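Side-chain contacts in adhesion and penetration protein autotransporter (Haemophilus influenzae, PDB 3SYJ), which promotes adherence to and invasion of host cells by binding a host cell structure, and is probably a serine protease of the autotransporter class: residues Lys30-Asn33 with Gln37-Gly40; Gln159-Asp164 with Glu607-Pro612; Ile501-His504 with Ala509-Val512; Gly541-Thr546 with Leu555-Lys560. All coordinates share one frame; numbering follows the deposited sequence.

Contact 1: Lys30-Asn33 with Gln37-Gly40; sequences KVYN and QLVG
Asn33 holds CG between its backbone N and carbonyl carbon (chi1 63°), which swings the amide across to Gln37. There OD1 accepts the N-H of Gln37, with 2.9 Å from Gln37 N to Asn33 OD1; the donor stands above the carbonyl plane. The backbone answers in the other direction: Asn33 N gives a bond of 2.8 Å to Gln37 O. The side-chain amides, their planes 46° apart, add a weak link from Asn33 ND2 to Gln37 OE1. With CG beside its backbone N (chi1 -58°), the Tyr32 ring is turned so that Leu38 CD1 lies over one face, 4.1 Å from Tyr32 CE1. Val39 CG2 packs on Asn33 CB at 3.7 Å. Val31 O takes a bond of 2.8 Å from Val39 N and a weak one from Gly40 N. Val31 N completes the ladder with Gly40 O at 2.9 Å. Val31 and Val39 both touch Pro208, in a loop of the Peptidase S6 (IgA1 protease-like) domain. Two residues facing one, Val39 and Gly40 against Val31, make a classic beta bulge in the antiparallel hairpin of strands 29-32 and 38-42.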
loop_
_atom_site.group_PDB
_atom_site.type_symbol
_atom_site.label_atom_id
_atom_site.label_comp_id
_atom_site.label_asym_id
_atom_site.label_seq_id
_atom_site.Cartn_x
_atom_site.Cartn_y
_atom_site.Cartn_z
ATOM N N LYS A 30 28.325 25.078 -32.825
ATOM C CA LYS A 30 29.599 24.573 -33.304
ATOM C C LYS A 30 29.523 24.291 -34.799
ATOM O O LYS A 30 28.543 23.727 -35.283
ATOM C CB LYS A 30 29.993 23.318 -32.532
ATOM C CG LYS A 30 30.404 23.603 -31.088
ATOM C CD LYS A 30 30.482 22.312 -30.286
ATOM C CE LYS A 30 30.785 22.574 -28.815
ATOM N NZ LYS A 30 32.112 23.221 -28.634
ATOM N N VAL A 31 30.554 24.705 -35.525
ATOM C CA VAL A 31 30.621 24.491 -36.961
ATOM C C VAL A 31 31.858 23.668 -37.305
ATOM O O VAL A 31 32.985 24.110 -37.077
ATOM C CB VAL A 31 30.675 25.831 -37.707
ATOM C CG1 VAL A 31 30.889 25.602 -39.196
ATOM C CG2 VAL A 31 29.402 26.619 -37.448
ATOM N N TYR A 32 31.642 22.469 -37.838
ATOM C CA TYR A 32 32.737 21.565 -38.188
ATOM C C TYR A 32 32.962 21.564 -39.695
ATOM O O TYR A 32 32.024 21.774 -40.455
ATOM C CB TYR A 32 32.435 20.145 -37.700
ATOM C CG TYR A 32 32.201 20.065 -36.211
ATOM C CD1 TYR A 32 33.262 19.896 -35.329
ATOM C CD2 TYR A 32 30.922 20.180 -35.684
ATOM C CE1 TYR A 32 33.055 19.840 -33.963
ATOM C CE2 TYR A 32 30.702 20.121 -34.323
ATOM C CZ TYR A 32 31.769 19.952 -33.466
ATOM O OH TYR A 32 31.548 19.893 -32.111
ATOM N N ASN A 33 34.203 21.346 -40.128
ATOM C CA ASN A 33 34.476 21.201 -41.555
ATOM C C ASN A 33 34.224 19.772 -42.036
ATOM O O ASN A 33 33.805 18.907 -41.263
ATOM C CB ASN A 33 35.882 21.683 -41.929
ATOM C CG ASN A 33 36.997 20.873 -41.261
ATOM O OD1 ASN A 33 36.810 19.723 -40.856
ATOM N ND2 ASN A 33 38.166 21.483 -41.147
ATOM N N GLN A 37 36.401 18.580 -38.216
ATOM C CA GLN A 37 37.175 19.385 -37.286
ATOM C C GLN A 37 36.490 20.723 -37.011
ATOM O O GLN A 37 35.940 21.355 -37.915
ATOM C CB GLN A 37 38.583 19.611 -37.834
ATOM C CG GLN A 37 39.393 18.341 -37.998
ATOM C CD GLN A 37 40.544 18.553 -38.942
ATOM O OE1 GLN A 37 40.458 19.374 -39.853
ATOM N NE2 GLN A 37 41.638 17.826 -38.730
ATOM N N LEU A 38 36.533 21.152 -35.755
ATOM C CA LEU A 38 35.927 22.415 -35.360
ATOM C C LEU A 38 36.553 23.603 -36.083
ATOM O O LEU A 38 37.748 23.858 -35.954
ATOM C CB LEU A 38 36.069 22.612 -33.854
ATOM C CG LEU A 38 35.429 23.865 -33.265
ATOM C CD1 LEU A 38 33.908 23.754 -33.313
ATOM C CD2 LEU A 38 35.928 24.070 -31.843
ATOM N N VAL A 39 35.733 24.339 -36.823
ATOM C CA VAL A 39 36.187 25.542 -37.504
ATOM C C VAL A 39 36.013 26.747 -36.592
ATOM O O VAL A 39 36.853 27.645 -36.557
ATOM C CB VAL A 39 35.390 25.784 -38.803
ATOM C CG1 VAL A 39 35.814 27.099 -39.456
ATOM C CG2 VAL A 39 35.562 24.609 -39.751
ATOM N N GLY A 40 34.912 26.748 -35.848
ATOM C CA GLY A 40 34.590 27.841 -34.955
ATOM C C GLY A 40 33.238 27.640 -34.308
ATOM O O GLY A 40 32.513 26.696 -34.629
HETATM O O HOH W 1 41.504 21.174 -41.078
#

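Contact 2: Gln159-Asp164 with Glu607-Pro612; sequences QFWRND and EMEGIP
Glu609 OE1 is held by a salt bridge to Lys34 NZ and lies over one face of the Trp161 ring, 4.1 Å from Trp161 CZ3. The other carboxylate oxygen, OE2, accepts the backbone N-H of Tyr9. The carboxylate plane is turned 41° from the indole plane. Closer to its backbone, Glu609 sets CB obliquely above the far end of the indole, 4.0 Å from Trp161 CH2. A bend at chi2 (62°) then turns the acid back over the ring. Met608 meets the same indole with its extended chain, and the two side chains run past each other in opposite directions. Its CG is 4.1 Å from Trp161 CZ2, and its methyl CE is 4.0 Å from Trp161 NE1. That nitrogen is satisfied by Asp169 OD2 on the adjoining strand 168-172. Gly610, with positive phi, closes the helix in a Schellman motif just after these two residues. No hydrogen bond crosses between 159-164 and 607-612. The Peptidase S6 domain and the helix from the beta-solenoid region thus meet here through apolar and ring contacts, while the buried carboxylate has its polar partners in residues near the N-terminus. Such bonds probably favour its charged form.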
loop_
_atom_site.group_PDB
_atom_site.type_symbol
_atom_site.label_atom_id
_atom_site.label_comp_id
_atom_site.label_asym_id
_atom_site.label_seq_id
_atom_site.Cartn_x
_atom_site.Cartn_y
_atom_site.Cartn_z
ATOM N N GLN A 159 24.998 31.537 -56.901
ATOM C CA GLN A 159 25.571 30.748 -55.819
ATOM C C GLN A 159 26.831 29.989 -56.254
ATOM O O GLN A 159 26.821 29.267 -57.248
ATOM C CB GLN A 159 24.522 29.785 -55.237
ATOM C CG GLN A 159 23.193 30.428 -54.849
ATOM C CD GLN A 159 23.260 31.297 -53.591
ATOM O OE1 GLN A 159 24.318 31.453 -52.969
ATOM N NE2 GLN A 159 22.115 31.868 -53.210
ATOM N N PHE A 160 27.907 30.165 -55.497
ATOM C CA PHE A 160 29.150 29.465 -55.740
ATOM C C PHE A 160 29.594 28.762 -54.472
ATOM O O PHE A 160 29.237 29.180 -53.371
ATOM C CB PHE A 160 30.252 30.457 -56.110
ATOM C CG PHE A 160 30.002 31.219 -57.382
ATOM C CD1 PHE A 160 30.571 30.808 -58.574
ATOM C CD2 PHE A 160 29.230 32.371 -57.376
ATOM C CE1 PHE A 160 30.358 31.518 -59.742
ATOM C CE2 PHE A 160 29.018 33.086 -58.543
ATOM C CZ PHE A 160 29.582 32.655 -59.726
ATOM N N TRP A 161 30.378 27.699 -54.619
ATOM C CA TRP A 161 31.264 27.294 -53.530
ATOM C C TRP A 161 32.719 27.267 -53.998
ATOM O O TRP A 161 32.996 27.025 -55.170
ATOM C CB TRP A 161 30.835 25.988 -52.848
ATOM C CG TRP A 161 30.740 24.793 -53.729
ATOM C CD1 TRP A 161 31.666 24.356 -54.629
ATOM C CD2 TRP A 161 29.668 23.849 -53.764
ATOM N NE1 TRP A 161 31.224 23.208 -55.236
ATOM C CE2 TRP A 161 30.000 22.875 -54.722
ATOM C CE3 TRP A 161 28.452 23.739 -53.083
ATOM C CZ2 TRP A 161 29.167 21.810 -55.017
ATOM C CZ3 TRP A 161 27.630 22.681 -53.374
ATOM C CH2 TRP A 161 27.986 21.731 -54.334
ATOM N N ARG A 162 33.636 27.558 -53.082
ATOM C CA ARG A 162 35.048 27.674 -53.419
ATOM C C ARG A 162 35.852 26.628 -52.671
ATOM O O ARG A 162 35.618 26.399 -51.486
ATOM C CB ARG A 162 35.571 29.057 -53.053
ATOM C CG ARG A 162 34.797 30.179 -53.687
ATOM C CD ARG A 162 35.678 31.381 -53.963
ATOM N NE ARG A 162 35.140 32.111 -55.101
ATOM C CZ ARG A 162 35.619 32.020 -56.333
ATOM N NH1 ARG A 162 36.675 31.259 -56.581
ATOM N NH2 ARG A 162 35.055 32.706 -57.311
ATOM N N ASN A 163 36.797 25.993 -53.363
ATOM C CA ASN A 163 37.613 24.956 -52.742
ATOM C C ASN A 163 38.908 25.509 -52.163
ATOM O O ASN A 163 39.104 26.721 -52.087
ATOM C CB ASN A 163 37.892 23.805 -53.714
ATOM C CG ASN A 163 38.738 24.230 -54.905
ATOM O OD1 ASN A 163 39.467 25.222 -54.847
ATOM N ND2 ASN A 163 38.643 23.474 -55.993
ATOM N N ASP A 164 39.791 24.610 -51.751
ATOM C CA ASP A 164 41.019 25.018 -51.084
ATOM C C ASP A 164 42.010 25.717 -52.024
ATOM O O ASP A 164 42.967 26.349 -51.578
ATOM C CB ASP A 164 41.648 23.827 -50.358
ATOM C CG ASP A 164 41.103 23.658 -48.950
ATOM O OD1 ASP A 164 40.661 24.671 -48.379
ATOM O OD2 ASP A 164 41.123 22.531 -48.408
ATOM N N GLU A 607 25.510 15.481 -55.899
ATOM C CA GLU A 607 26.411 14.332 -55.805
ATOM C C GLU A 607 27.787 14.744 -55.290
ATOM O O GLU A 607 28.404 14.033 -54.501
ATOM C CB GLU A 607 26.541 13.638 -57.156
ATOM C CG GLU A 607 25.420 12.665 -57.452
ATOM C CD GLU A 607 25.194 12.485 -58.943
ATOM O OE1 GLU A 607 26.187 12.517 -59.702
ATOM O OE2 GLU A 607 24.022 12.316 -59.352
ATOM N N MET A 608 28.254 15.901 -55.741
ATOM C CA MET A 608 29.520 16.451 -55.299
ATOM C C MET A 608 29.474 16.759 -53.808
ATOM O O MET A 608 30.399 16.433 -53.058
ATOM C CB MET A 608 29.847 17.707 -56.107
ATOM C CG MET A 608 31.208 18.293 -55.812
ATOM S SD MET A 608 31.940 19.209 -57.182
ATOM C CE MET A 608 33.293 19.954 -56.281
ATOM N N GLU A 609 28.382 17.379 -53.375
ATOM C CA GLU A 609 28.200 17.704 -51.970
ATOM C C GLU A 609 27.894 16.458 -51.131
ATOM O O GLU A 609 28.145 16.435 -49.927
ATOM C CB GLU A 609 27.108 18.771 -51.808
ATOM C CG GLU A 609 26.831 19.201 -50.375
ATOM C CD GLU A 609 28.019 19.850 -49.689
ATOM O OE1 GLU A 609 28.990 20.235 -50.373
ATOM O OE2 GLU A 609 27.975 19.986 -48.454
ATOM N N GLY A 610 27.367 15.418 -51.767
ATOM C CA GLY A 610 27.034 14.195 -51.056
ATOM C C GLY A 610 25.714 14.222 -50.287
ATOM O O GLY A 610 25.575 13.552 -49.259
ATOM N N ILE A 611 24.743 14.985 -50.783
ATOM C CA ILE A 611 23.423 15.081 -50.157
ATOM C C ILE A 611 22.323 14.792 -51.178
ATOM O O ILE A 611 22.496 15.066 -52.366
ATOM C CB ILE A 611 23.190 16.487 -49.607
ATOM C CG1 ILE A 611 23.373 17.507 -50.731
ATOM C CG2 ILE A 611 24.141 16.772 -48.458
ATOM C CD1 ILE A 611 23.102 18.930 -50.329
ATOM N N PRO A 612 21.172 14.267 -50.716
ATOM C CA PRO A 612 20.057 13.954 -51.621
ATOM C C PRO A 612 19.482 15.219 -52.238
ATOM O O PRO A 612 19.606 16.297 -51.663
ATOM C CB PRO A 612 18.994 13.353 -50.688
ATOM C CG PRO A 612 19.675 13.114 -49.382
ATOM C CD PRO A 612 20.794 14.094 -49.306
#

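Contact 3: Ile501-His504 with Ala509-Val512; sequences IVNH and AANV
Asn503 reaches toward Ala510 from CB outward. CB lies 4.1 Å from Ala510 CB, and the amide carbon CG comes a little closer, at 3.9 Å from the same methyl. ND2 ends 3.7 Å from Ala510 CB, and it also passes the backbone where Ala509 joins Ala510. None of these approaches is a hydrogen bond. ND2 instead donates to Arg554 O and Gln508 O, while OD1 accepts from Asn505 N. A weak bond from Gly484 N also reaches OD1. The buried amide is thus fixed in rotation by bonds at both ends, and the methyl of Ala510 lies over one face of the amide. CG runs opposite the backbone N (chi1 177°), which carries the amide out from its strand end to the next one. Two residues back, Ile501 makes the second touch: its branch methyl CG2 meets Val512 CG2 at 3.8 Å, and the two side chains lie aslant. Ala510 and Val512 also pack on Leu555 of the next turn. The backbones here do not pair with each other; they run in nearly opposed directions, 163° apart. Inward side chains thus meet across a corner between strands 499-502 and 510-514, an arrangement seen in the core of a beta-helix.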
loop_
_atom_site.group_PDB
_atom_site.type_symbol
_atom_site.label_atom_id
_atom_site.label_comp_id
_atom_site.label_asym_id
_atom_site.label_seq_id
_atom_site.Cartn_x
_atom_site.Cartn_y
_atom_site.Cartn_z
ATOM N N ILE A 501 -3.952 26.034 -30.030
ATOM C CA ILE A 501 -5.370 26.080 -29.728
ATOM C C ILE A 501 -5.549 25.994 -28.226
ATOM O O ILE A 501 -5.107 25.032 -27.598
ATOM C CB ILE A 501 -6.127 24.978 -30.448
ATOM C CG1 ILE A 501 -5.889 25.123 -31.957
ATOM C CG2 ILE A 501 -7.616 25.027 -30.091
ATOM C CD1 ILE A 501 -6.863 24.354 -32.806
ATOM N N VAL A 502 -6.174 27.019 -27.652
ATOM C CA VAL A 502 -6.290 27.137 -26.199
ATOM C C VAL A 502 -7.696 27.567 -25.769
ATOM O O VAL A 502 -8.539 27.901 -26.604
ATOM C CB VAL A 502 -5.258 28.149 -25.618
ATOM C CG1 VAL A 502 -3.835 27.796 -26.072
ATOM C CG2 VAL A 502 -5.613 29.575 -26.012
ATOM N N ASN A 503 -7.941 27.532 -24.464
ATOM C CA ASN A 503 -9.172 28.064 -23.885
ATOM C C ASN A 503 -8.828 28.857 -22.643
ATOM O O ASN A 503 -8.562 28.279 -21.593
ATOM C CB ASN A 503 -10.157 26.946 -23.532
ATOM C CG ASN A 503 -11.419 27.471 -22.862
ATOM O OD1 ASN A 503 -11.774 28.637 -23.024
ATOM N ND2 ASN A 503 -12.104 26.608 -22.114
ATOM N N HIS A 504 -8.823 30.179 -22.763
ATOM C CA HIS A 504 -8.477 31.025 -21.629
ATOM C C HIS A 504 -9.656 31.280 -20.702
ATOM O O HIS A 504 -9.521 31.987 -19.710
ATOM C CB HIS A 504 -7.891 32.356 -22.098
ATOM C CG HIS A 504 -6.505 32.238 -22.651
ATOM N ND1 HIS A 504 -5.968 33.161 -23.523
ATOM C CD2 HIS A 504 -5.553 31.293 -22.468
ATOM C CE1 HIS A 504 -4.740 32.795 -23.841
ATOM N NE2 HIS A 504 -4.464 31.664 -23.219
ATOM N N ALA A 509 -15.823 25.228 -20.264
ATOM C CA ALA A 509 -14.959 24.321 -21.008
ATOM C C ALA A 509 -15.109 24.541 -22.514
ATOM O O ALA A 509 -15.997 25.267 -22.960
ATOM C CB ALA A 509 -15.263 22.881 -20.652
ATOM N N ALA A 510 -14.225 23.925 -23.291
ATOM C CA ALA A 510 -14.280 24.017 -24.747
ATOM C C ALA A 510 -13.911 22.676 -25.374
ATOM O O ALA A 510 -13.169 21.894 -24.783
ATOM C CB ALA A 510 -13.356 25.125 -25.249
ATOM N N ASN A 511 -14.448 22.397 -26.554
ATOM C CA ASN A 511 -14.084 21.177 -27.262
ATOM C C ASN A 511 -13.623 21.461 -28.685
ATOM O O ASN A 511 -14.208 22.289 -29.371
ATOM C CB ASN A 511 -15.258 20.202 -27.298
ATOM C CG ASN A 511 -15.800 19.889 -25.917
ATOM O OD1 ASN A 511 -15.046 19.591 -24.989
ATOM N ND2 ASN A 511 -17.117 19.957 -25.776
ATOM N N VAL A 512 -12.564 20.781 -29.115
ATOM C CA VAL A 512 -12.199 20.764 -30.522
ATOM C C VAL A 512 -12.377 19.348 -31.044
ATOM O O VAL A 512 -11.801 18.399 -30.513
ATOM C CB VAL A 512 -10.734 21.195 -30.765
ATOM C CG1 VAL A 512 -10.462 21.346 -32.259
ATOM C CG2 VAL A 512 -10.425 22.490 -30.053
#

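Contact 4: Gly541-Thr546 with Leu555-Lys560; sequences GWFGET and LNLIYK
Phe543 and Leu557 make the main touch, a CH-pi contact. Leu557 CD1 sits over one face of the Phe543 ring, 4.1 Å from its centroid and 21° off the ring normal. The nearest ring atom is CZ, at 3.9 Å from Leu557 CD1. The second methyl also takes part: Leu557 CD2 is 4.0 Å from both Phe543 CD2 and Phe543 CE2. Both methyls lie over the same face, Leu557 CD1 toward Phe543 CE1 and CZ, Leu557 CD2 toward Phe543 CD2 and CE2, and the two side chains cross at about a right angle. Leu557 sends CG away from its backbone N (chi1 172°), which points the fork inward to the phenylalanine. The ring also meets the aromatic ring of Tyr539, and its side chain packs on Leu570 and Thr574 of strand 567-575.

The second kind is methyl against backbone. Leu555 CD2 lies 3.7 Å from Gly544 N and 4.2 Å from Gly544 CA. Gly544 has positive phi and no side chain, and the methyl rests directly on its main chain. Leu555 packs further on Leu482 and Leu576, in loops.

Hydrogen bonds are absent between the two segments. The backbone of 542-543 bonds to neighbouring rungs instead: Trp542 pairs with Ala499 and Ile501, and Phe543 with Gly573 and Asn575. All four touching residues are buried. Strands 542-543 and 555-559 belong to different walls, and their apolar side chains fill the space between, as in the interior of a right-handed parallel beta-helix.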
loop_
_atom_site.group_PDB
_atom_site.type_symbol
_atom_site.label_atom_id
_atom_site.label_comp_id
_atom_site.label_asym_id
_atom_site.label_seq_id
_atom_site.Cartn_x
_atom_site.Cartn_y
_atom_site.Cartn_z
ATOM N N GLY A 541 1.123 21.819 -34.056
ATOM C CA GLY A 541 1.074 22.773 -32.961
ATOM C C GLY A 541 0.689 22.232 -31.595
ATOM O O GLY A 541 0.878 21.046 -31.296
ATOM N N TRP A 542 0.149 23.129 -30.767
ATOM C CA TRP A 542 -0.221 22.829 -29.388
ATOM C C TRP A 542 -1.732 22.826 -29.144
ATOM O O TRP A 542 -2.473 23.609 -29.747
ATOM C CB TRP A 542 0.433 23.836 -28.428
ATOM C CG TRP A 542 1.849 23.501 -28.116
ATOM C CD1 TRP A 542 2.953 23.874 -28.825
ATOM C CD2 TRP A 542 2.320 22.708 -27.024
ATOM N NE1 TRP A 542 4.081 23.362 -28.243
ATOM C CE2 TRP A 542 3.722 22.641 -27.134
ATOM C CE3 TRP A 542 1.693 22.046 -25.965
ATOM C CZ2 TRP A 542 4.515 21.941 -26.222
ATOM C CZ3 TRP A 542 2.478 21.350 -25.055
ATOM C CH2 TRP A 542 3.876 21.300 -25.194
ATOM N N PHE A 543 -2.167 21.928 -28.262
ATOM C CA PHE A 543 -3.506 21.960 -27.673
ATOM C C PHE A 543 -3.371 22.240 -26.187
ATOM O O PHE A 543 -2.831 21.427 -25.443
ATOM C CB PHE A 543 -4.230 20.630 -27.875
ATOM C CG PHE A 543 -4.671 20.393 -29.284
ATOM C CD1 PHE A 543 -5.739 21.097 -29.812
ATOM C CD2 PHE A 543 -4.022 19.471 -30.083
ATOM C CE1 PHE A 543 -6.149 20.890 -31.112
ATOM C CE2 PHE A 543 -4.431 19.252 -31.392
ATOM C CZ PHE A 543 -5.496 19.962 -31.907
ATOM N N GLY A 544 -3.844 23.398 -25.751
ATOM C CA GLY A 544 -3.709 23.778 -24.359
ATOM C C GLY A 544 -2.685 24.883 -24.222
ATOM O O GLY A 544 -1.779 25.014 -25.047
ATOM N N GLU A 545 -2.830 25.689 -23.181
ATOM C CA GLU A 545 -1.938 26.811 -22.962
ATOM C C GLU A 545 -0.688 26.350 -22.226
ATOM O O GLU A 545 -0.775 25.642 -21.222
ATOM C CB GLU A 545 -2.654 27.899 -22.165
ATOM C CG GLU A 545 -1.779 29.092 -21.836
ATOM C CD GLU A 545 -1.266 29.797 -23.077
ATOM O OE1 GLU A 545 -2.086 30.375 -23.825
ATOM O OE2 GLU A 545 -0.038 29.773 -23.304
ATOM N N THR A 546 0.479 26.741 -22.725
ATOM C CA THR A 546 1.730 26.383 -22.064
ATOM C C THR A 546 2.272 27.514 -21.192
ATOM O O THR A 546 3.081 27.274 -20.300
ATOM C CB THR A 546 2.817 25.991 -23.076
ATOM O OG1 THR A 546 2.859 26.966 -24.124
ATOM C CG2 THR A 546 2.525 24.615 -23.666
ATOM N N LEU A 555 -10.066 22.200 -21.725
ATOM C CA LEU A 555 -10.128 21.977 -23.162
ATOM C C LEU A 555 -10.051 20.477 -23.464
ATOM O O LEU A 555 -9.148 19.789 -22.994
ATOM C CB LEU A 555 -9.003 22.748 -23.861
ATOM C CG LEU A 555 -8.807 22.587 -25.371
ATOM C CD1 LEU A 555 -10.034 23.054 -26.121
ATOM C CD2 LEU A 555 -7.582 23.367 -25.821
ATOM N N ASN A 556 -11.024 19.978 -24.221
ATOM C CA ASN A 556 -11.040 18.581 -24.653
ATOM C C ASN A 556 -10.812 18.460 -26.147
ATOM O O ASN A 556 -11.209 19.336 -26.918
ATOM C CB ASN A 556 -12.370 17.927 -24.306
ATOM C CG ASN A 556 -12.698 18.056 -22.856
ATOM O OD1 ASN A 556 -12.019 17.481 -22.012
ATOM N ND2 ASN A 556 -13.726 18.832 -22.545
ATOM N N LEU A 557 -10.182 17.358 -26.542
ATOM C CA LEU A 557 -9.900 17.084 -27.941
ATOM C C LEU A 557 -10.512 15.748 -28.360
ATOM O O LEU A 557 -10.280 14.722 -27.719
ATOM C CB LEU A 557 -8.390 17.058 -28.167
ATOM C CG LEU A 557 -7.936 16.590 -29.544
ATOM C CD1 LEU A 557 -8.324 17.618 -30.606
ATOM C CD2 LEU A 557 -6.441 16.328 -29.531
ATOM N N ILE A 558 -11.294 15.764 -29.434
ATOM C CA ILE A 558 -11.922 14.546 -29.925
ATOM C C ILE A 558 -11.499 14.261 -31.360
ATOM O O ILE A 558 -11.698 15.094 -32.246
ATOM C CB ILE A 558 -13.461 14.642 -29.907
ATOM C CG1 ILE A 558 -13.986 14.896 -28.495
ATOM C CG2 ILE A 558 -14.075 13.368 -30.450
ATOM C CD1 ILE A 558 -13.976 16.338 -28.082
ATOM N N TYR A 559 -10.909 13.089 -31.586
ATOM C CA TYR A 559 -10.625 12.630 -32.938
ATOM C C TYR A 559 -11.676 11.600 -33.348
ATOM O O TYR A 559 -11.767 10.521 -32.767
ATOM C CB TYR A 559 -9.213 12.043 -33.037
ATOM C CG TYR A 559 -8.873 11.515 -34.412
ATOM C CD1 TYR A 559 -9.085 12.288 -35.541
ATOM C CD2 TYR A 559 -8.337 10.245 -34.581
ATOM C CE1 TYR A 559 -8.781 11.817 -36.803
ATOM C CE2 TYR A 559 -8.024 9.760 -35.842
ATOM C CZ TYR A 559 -8.251 10.555 -36.952
ATOM O OH TYR A 559 -7.950 10.090 -38.216
ATOM N N LYS A 560 -12.471 11.948 -34.352
ATOM C CA LYS A 560 -13.608 11.127 -34.744
ATOM C C LYS A 560 -13.746 11.080 -36.261
ATOM O O LYS A 560 -14.620 11.736 -36.836
ATOM C CB LYS A 560 -14.895 11.679 -34.105
ATOM C CG LYS A 560 -16.174 10.961 -34.541
ATOM C CD LYS A 560 -17.324 11.153 -33.552
ATOM C CE LYS A 560 -17.797 12.600 -33.481
ATOM N NZ LYS A 560 -18.880 12.801 -32.457
#

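In the fold
Along the chain, contact 1 closes first, and contact 2 then spans a long loop that encloses contacts 3 and 4 in that order. Contacts 1 and 2 lie on the same side of the chain's centre, with centres about 17 Å apart and no touch. Contact 1 is within the Peptidase S6 domain, while contact 2 joins that domain to the solenoid region. Contacts 3 and 4 are some 41 to 49 Å from these, centre to centre. Their own centres are about 7 Å apart and they touch: strand 499-502 pairs in parallel with 542-543, and 510-514 with 555-559. They are successive layers of the beta-helix stem, on which the Peptidase S6 domain is docked.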